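Local coordinates for protein malate dehydrogenase (Entamoeba histolytica, PDB 3I0P) that probably catalyses the NAD-dependent interconversion of malate and oxaloacetate, at residues F17-V25 / M352-L363. Residues are numbered along the deposited sequence; the frame is centred on the assembly and turned at random.
Sequences FMYQVLLKV and MKELSSFYNVPL
S356 and V361 are joined by a side-chain hydrogen bond, and both touch F17 of helix 11-24. S356 OG donates to the carbonyl O of V361 at 2.6 Å; the donor lies 31° out of the carbonyl plane. V361 N also hydrogen-bonds to S356 O, and the two hydrogen bonds hold the chain after helix 346-359 back against its last turn. The chain turns at N360, with positive phi. V361 faces helix 11-24. Its CG1 lies 3.5 Å from Q20 CB and touches the F17 ring. Its CG2 meets K24 CG and V21 CG2.

With CG anti to the backbone N (chi1 174°), the F17 ring reaches helix 346-359. The ring enters between M352, L355, V361 and L363. Its CZ packs 3.7 Å from L355 CB, its CD1 lies 3.6 Å from L363 CD1, and S356 N stands at its edge. V21 CG2 of its own helix lies over one face.

The turn at N360 resembles a Schellman motif. The contact packs the N-terminal helix 11-24 against the C-terminal helix 346-359. The segment axes cross at 43°, 10.4 Å apart at their closest. Strands 6-9 and 342-345, which precede these helices, pair antiparallel. Helix 55-64 borders the contact, with I60 on L355 and K64 on Y359.

At the other end, V25 CG1 makes a CH-pi contact over one face of the Y359 ring, 4.0 Å from its centroid. F358 CB lies over the opposite face. K24 packs its CB on Y359 CB at 3.6 Å, and its bent chain runs past Y359 O.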
loop_
_atom_site.group_PDB
_atom_site.type_symbol
_atom_site.label_atom_id
_atom_site.label_comp_id
_atom_site.label_asym_id
_atom_site.label_seq_id
_atom_site.Cartn_x
_atom_site.Cartn_y
_atom_site.Cartn_z
ATOM N N PHE A 17 -26.856 -13.664 19.141
ATOM C CA PHE A 17 -27.980 -12.758 18.903
ATOM C C PHE A 17 -27.995 -12.323 17.459
ATOM O O PHE A 17 -29.037 -12.314 16.813
ATOM C CB PHE A 17 -27.881 -11.532 19.809
ATOM C CG PHE A 17 -28.923 -10.490 19.534
ATOM C CD1 PHE A 17 -30.244 -10.679 19.948
ATOM C CD2 PHE A 17 -28.590 -9.315 18.865
ATOM C CE1 PHE A 17 -31.222 -9.710 19.697
ATOM C CE2 PHE A 17 -29.560 -8.336 18.604
ATOM C CZ PHE A 17 -30.879 -8.533 19.021
ATOM N N MET A 18 -26.812 -11.986 16.961
ATOM C CA MET A 18 -26.636 -11.506 15.602
ATOM C C MET A 18 -27.084 -12.591 14.621
ATOM O O MET A 18 -27.785 -12.320 13.649
ATOM C CB MET A 18 -25.173 -11.137 15.402
ATOM C CG MET A 18 -24.962 -9.799 14.759
ATOM S SD MET A 18 -23.607 -8.787 15.395
ATOM C CE MET A 18 -22.268 -9.974 15.601
ATOM N N TYR A 19 -26.710 -13.827 14.922
ATOM C CA TYR A 19 -27.024 -14.975 14.094
ATOM C C TYR A 19 -28.522 -15.313 14.106
ATOM O O TYR A 19 -29.084 -15.685 13.070
ATOM C CB TYR A 19 -26.164 -16.144 14.563
ATOM C CG TYR A 19 -26.530 -17.519 14.064
ATOM C CD1 TYR A 19 -26.251 -17.913 12.754
ATOM C CD2 TYR A 19 -27.102 -18.451 14.927
ATOM C CE1 TYR A 19 -26.574 -19.204 12.304
ATOM C CE2 TYR A 19 -27.426 -19.739 14.492
ATOM C CZ TYR A 19 -27.157 -20.105 13.184
ATOM O OH TYR A 19 -27.473 -21.371 12.768
ATOM N N GLN A 20 -29.171 -15.174 15.264
ATOM C CA GLN A 20 -30.609 -15.431 15.346
ATOM C C GLN A 20 -31.412 -14.360 14.607
ATOM O O GLN A 20 -32.347 -14.682 13.874
ATOM C CB GLN A 20 -31.095 -15.578 16.791
ATOM C CG GLN A 20 -30.480 -16.740 17.590
ATOM C CD GLN A 20 -30.722 -18.127 16.992
ATOM O OE1 GLN A 20 -31.782 -18.413 16.424
ATOM N NE2 GLN A 20 -29.730 -19.006 17.146
ATOM N N VAL A 21 -31.038 -13.096 14.776
ATOM C CA VAL A 21 -31.747 -12.014 14.097
ATOM C C VAL A 21 -31.597 -12.099 12.565
ATOM O O VAL A 21 -32.533 -11.767 11.814
ATOM C CB VAL A 21 -31.337 -10.621 14.632
ATOM C CG1 VAL A 21 -32.098 -9.516 13.907
ATOM C CG2 VAL A 21 -31.593 -10.534 16.124
ATOM N N LEU A 22 -30.435 -12.563 12.111
ATOM C CA LEU A 22 -30.180 -12.716 10.680
ATOM C C LEU A 22 -30.995 -13.858 10.080
ATOM O O LEU A 22 -31.427 -13.780 8.933
ATOM C CB LEU A 22 -28.688 -12.909 10.406
ATOM C CG LEU A 22 -27.790 -11.672 10.458
ATOM C CD1 LEU A 22 -26.328 -12.061 10.676
ATOM C CD2 LEU A 22 -27.957 -10.838 9.192
ATOM N N LEU A 23 -31.202 -14.918 10.860
ATOM C CA LEU A 23 -32.111 -15.992 10.467
ATOM C C LEU A 23 -33.542 -15.475 10.390
ATOM O O LEU A 23 -34.232 -15.707 9.397
ATOM C CB LEU A 23 -32.039 -17.157 11.444
ATOM C CG LEU A 23 -30.771 -17.999 11.412
ATOM C CD1 LEU A 23 -30.806 -19.053 12.512
ATOM C CD2 LEU A 23 -30.584 -18.636 10.040
ATOM N N LYS A 24 -33.966 -14.753 11.425
ATOM C CA LYS A 24 -35.330 -14.231 11.510
ATOM C C LYS A 24 -35.706 -13.334 10.341
ATOM O O LYS A 24 -36.851 -13.367 9.906
ATOM C CB LYS A 24 -35.566 -13.496 12.829
ATOM C CG LYS A 24 -35.564 -14.394 14.053
ATOM C CD LYS A 24 -36.785 -15.300 14.126
ATOM C CE LYS A 24 -36.709 -16.164 15.376
ATOM N NZ LYS A 24 -37.976 -16.865 15.661
ATOM N N VAL A 25 -34.750 -12.545 9.839
ATOM C CA VAL A 25 -34.994 -11.664 8.676
ATOM C C VAL A 25 -34.740 -12.369 7.342
ATOM O O VAL A 25 -34.661 -11.727 6.292
ATOM C CB VAL A 25 -34.198 -10.337 8.740
ATOM C CG1 VAL A 25 -34.576 -9.546 9.988
ATOM C CG2 VAL A 25 -32.698 -10.597 8.697
ATOM N N MET A 352 -30.615 -3.381 20.200
ATOM C CA MET A 352 -30.685 -4.840 20.389
ATOM C C MET A 352 -32.035 -5.256 20.964
ATOM O O MET A 352 -32.672 -6.184 20.461
ATOM C CB MET A 352 -29.544 -5.352 21.273
ATOM C CG MET A 352 -28.170 -5.269 20.627
ATOM S SD MET A 352 -26.789 -5.679 21.732
ATOM C CE MET A 352 -26.998 -7.444 21.963
ATOM N N LYS A 353 -32.463 -4.553 22.011
ATOM C CA LYS A 353 -33.778 -4.758 22.626
ATOM C C LYS A 353 -34.900 -4.675 21.594
ATOM O O LYS A 353 -35.781 -5.536 21.559
ATOM C CB LYS A 353 -34.012 -3.740 23.748
ATOM C CG LYS A 353 -33.432 -4.135 25.099
ATOM C CD LYS A 353 -33.344 -2.913 26.010
ATOM C CE LYS A 353 -33.603 -3.273 27.468
ATOM N NZ LYS A 353 -34.968 -3.879 27.638
ATOM N N GLU A 354 -34.845 -3.656 20.741
ATOM C CA GLU A 354 -35.835 -3.480 19.689
ATOM C C GLU A 354 -35.887 -4.677 18.729
ATOM O O GLU A 354 -36.972 -5.189 18.439
ATOM C CB GLU A 354 -35.593 -2.178 18.933
ATOM C CG GLU A 354 -36.832 -1.656 18.208
ATOM C CD GLU A 354 -36.543 -0.459 17.295
ATOM O OE1 GLU A 354 -35.347 -0.105 17.096
ATOM O OE2 GLU A 354 -37.525 0.128 16.774
ATOM N N LEU A 355 -34.719 -5.126 18.259
ATOM C CA LEU A 355 -34.619 -6.319 17.404
ATOM C C LEU A 355 -35.095 -7.594 18.107
ATOM O O LEU A 355 -35.782 -8.422 17.511
ATOM C CB LEU A 355 -33.188 -6.507 16.895
ATOM C CG LEU A 355 -32.587 -5.356 16.089
ATOM C CD1 LEU A 355 -31.076 -5.459 16.085
ATOM C CD2 LEU A 355 -33.140 -5.298 14.670
ATOM N N SER A 356 -34.721 -7.742 19.373
ATOM C CA SER A 356 -35.205 -8.837 20.222
ATOM C C SER A 356 -36.736 -8.899 20.250
ATOM O O SER A 356 -37.335 -9.964 20.073
ATOM C CB SER A 356 -34.678 -8.652 21.643
ATOM O OG SER A 356 -35.205 -9.639 22.491
ATOM N N SER A 357 -37.334 -7.728 20.467
ATOM C CA SER A 357 -38.776 -7.524 20.513
ATOM C C SER A 357 -39.461 -7.893 19.189
ATOM O O SER A 357 -40.388 -8.707 19.169
ATOM C CB SER A 357 -39.049 -6.054 20.851
ATOM O OG SER A 357 -40.317 -5.888 21.453
ATOM N N PHE A 358 -38.974 -7.299 18.096
ATOM C CA PHE A 358 -39.497 -7.506 16.742
ATOM C C PHE A 358 -39.438 -8.952 16.291
ATOM O O PHE A 358 -40.403 -9.452 15.731
ATOM C CB PHE A 358 -38.717 -6.658 15.724
ATOM C CG PHE A 358 -39.084 -5.193 15.702
ATOM C CD1 PHE A 358 -40.024 -4.662 16.571
ATOM C CD2 PHE A 358 -38.443 -4.337 14.816
ATOM C CE1 PHE A 358 -40.343 -3.303 16.543
ATOM C CE2 PHE A 358 -38.746 -2.970 14.777
ATOM C CZ PHE A 358 -39.706 -2.451 15.638
ATOM N N TYR A 359 -38.313 -9.625 16.526
ATOM C CA TYR A 359 -38.086 -10.952 15.924
ATOM C C TYR A 359 -38.164 -12.126 16.892
ATOM O O TYR A 359 -37.875 -13.278 16.522
ATOM C CB TYR A 359 -36.777 -10.961 15.118
ATOM C CG TYR A 359 -36.766 -9.851 14.108
ATOM C CD1 TYR A 359 -37.609 -9.891 12.987
ATOM C CD2 TYR A 359 -35.963 -8.727 14.298
ATOM C CE1 TYR A 359 -37.633 -8.842 12.066
ATOM C CE2 TYR A 359 -35.975 -7.674 13.388
ATOM C CZ TYR A 359 -36.812 -7.736 12.276
ATOM O OH TYR A 359 -36.817 -6.690 11.384
ATOM N N ASN A 360 -38.579 -11.824 18.124
ATOM C CA ASN A 360 -38.673 -12.815 19.190
ATOM C C ASN A 360 -37.360 -13.588 19.335
ATOM O O ASN A 360 -37.320 -14.821 19.254
ATOM C CB ASN A 360 -39.875 -13.751 18.971
ATOM C CG ASN A 360 -40.218 -14.565 20.213
ATOM O OD1 ASN A 360 -40.413 -14.011 21.300
ATOM N ND2 ASN A 360 -40.288 -15.888 20.058
ATOM N N VAL A 361 -36.281 -12.833 19.509
ATOM C CA VAL A 361 -34.966 -13.393 19.763
ATOM C C VAL A 361 -34.596 -13.017 21.194
ATOM O O VAL A 361 -34.376 -11.844 21.490
ATOM C CB VAL A 361 -33.914 -12.849 18.774
ATOM C CG1 VAL A 361 -32.531 -13.399 19.099
ATOM C CG2 VAL A 361 -34.299 -13.186 17.348
ATOM N N PRO A 362 -34.537 -14.016 22.088
ATOM C CA PRO A 362 -34.358 -13.770 23.522
ATOM C C PRO A 362 -33.041 -13.076 23.857
ATOM O O PRO A 362 -32.015 -13.331 23.226
ATOM C CB PRO A 362 -34.393 -15.178 24.137
ATOM C CG PRO A 362 -34.992 -16.064 23.072
ATOM C CD PRO A 362 -34.554 -15.457 21.777
ATOM N N LEU A 363 -33.101 -12.194 24.848
ATOM C CA LEU A 363 -31.937 -11.481 25.342
ATOM C C LEU A 363 -31.913 -11.604 26.866
ATOM O O LEU A 363 -32.969 -11.713 27.489
ATOM C CB LEU A 363 -32.025 -10.018 24.924
ATOM C CG LEU A 363 -30.786 -9.311 24.380
ATOM C CD1 LEU A 363 -29.949 -10.222 23.489
ATOM C CD2 LEU A 363 -31.239 -8.096 23.604
#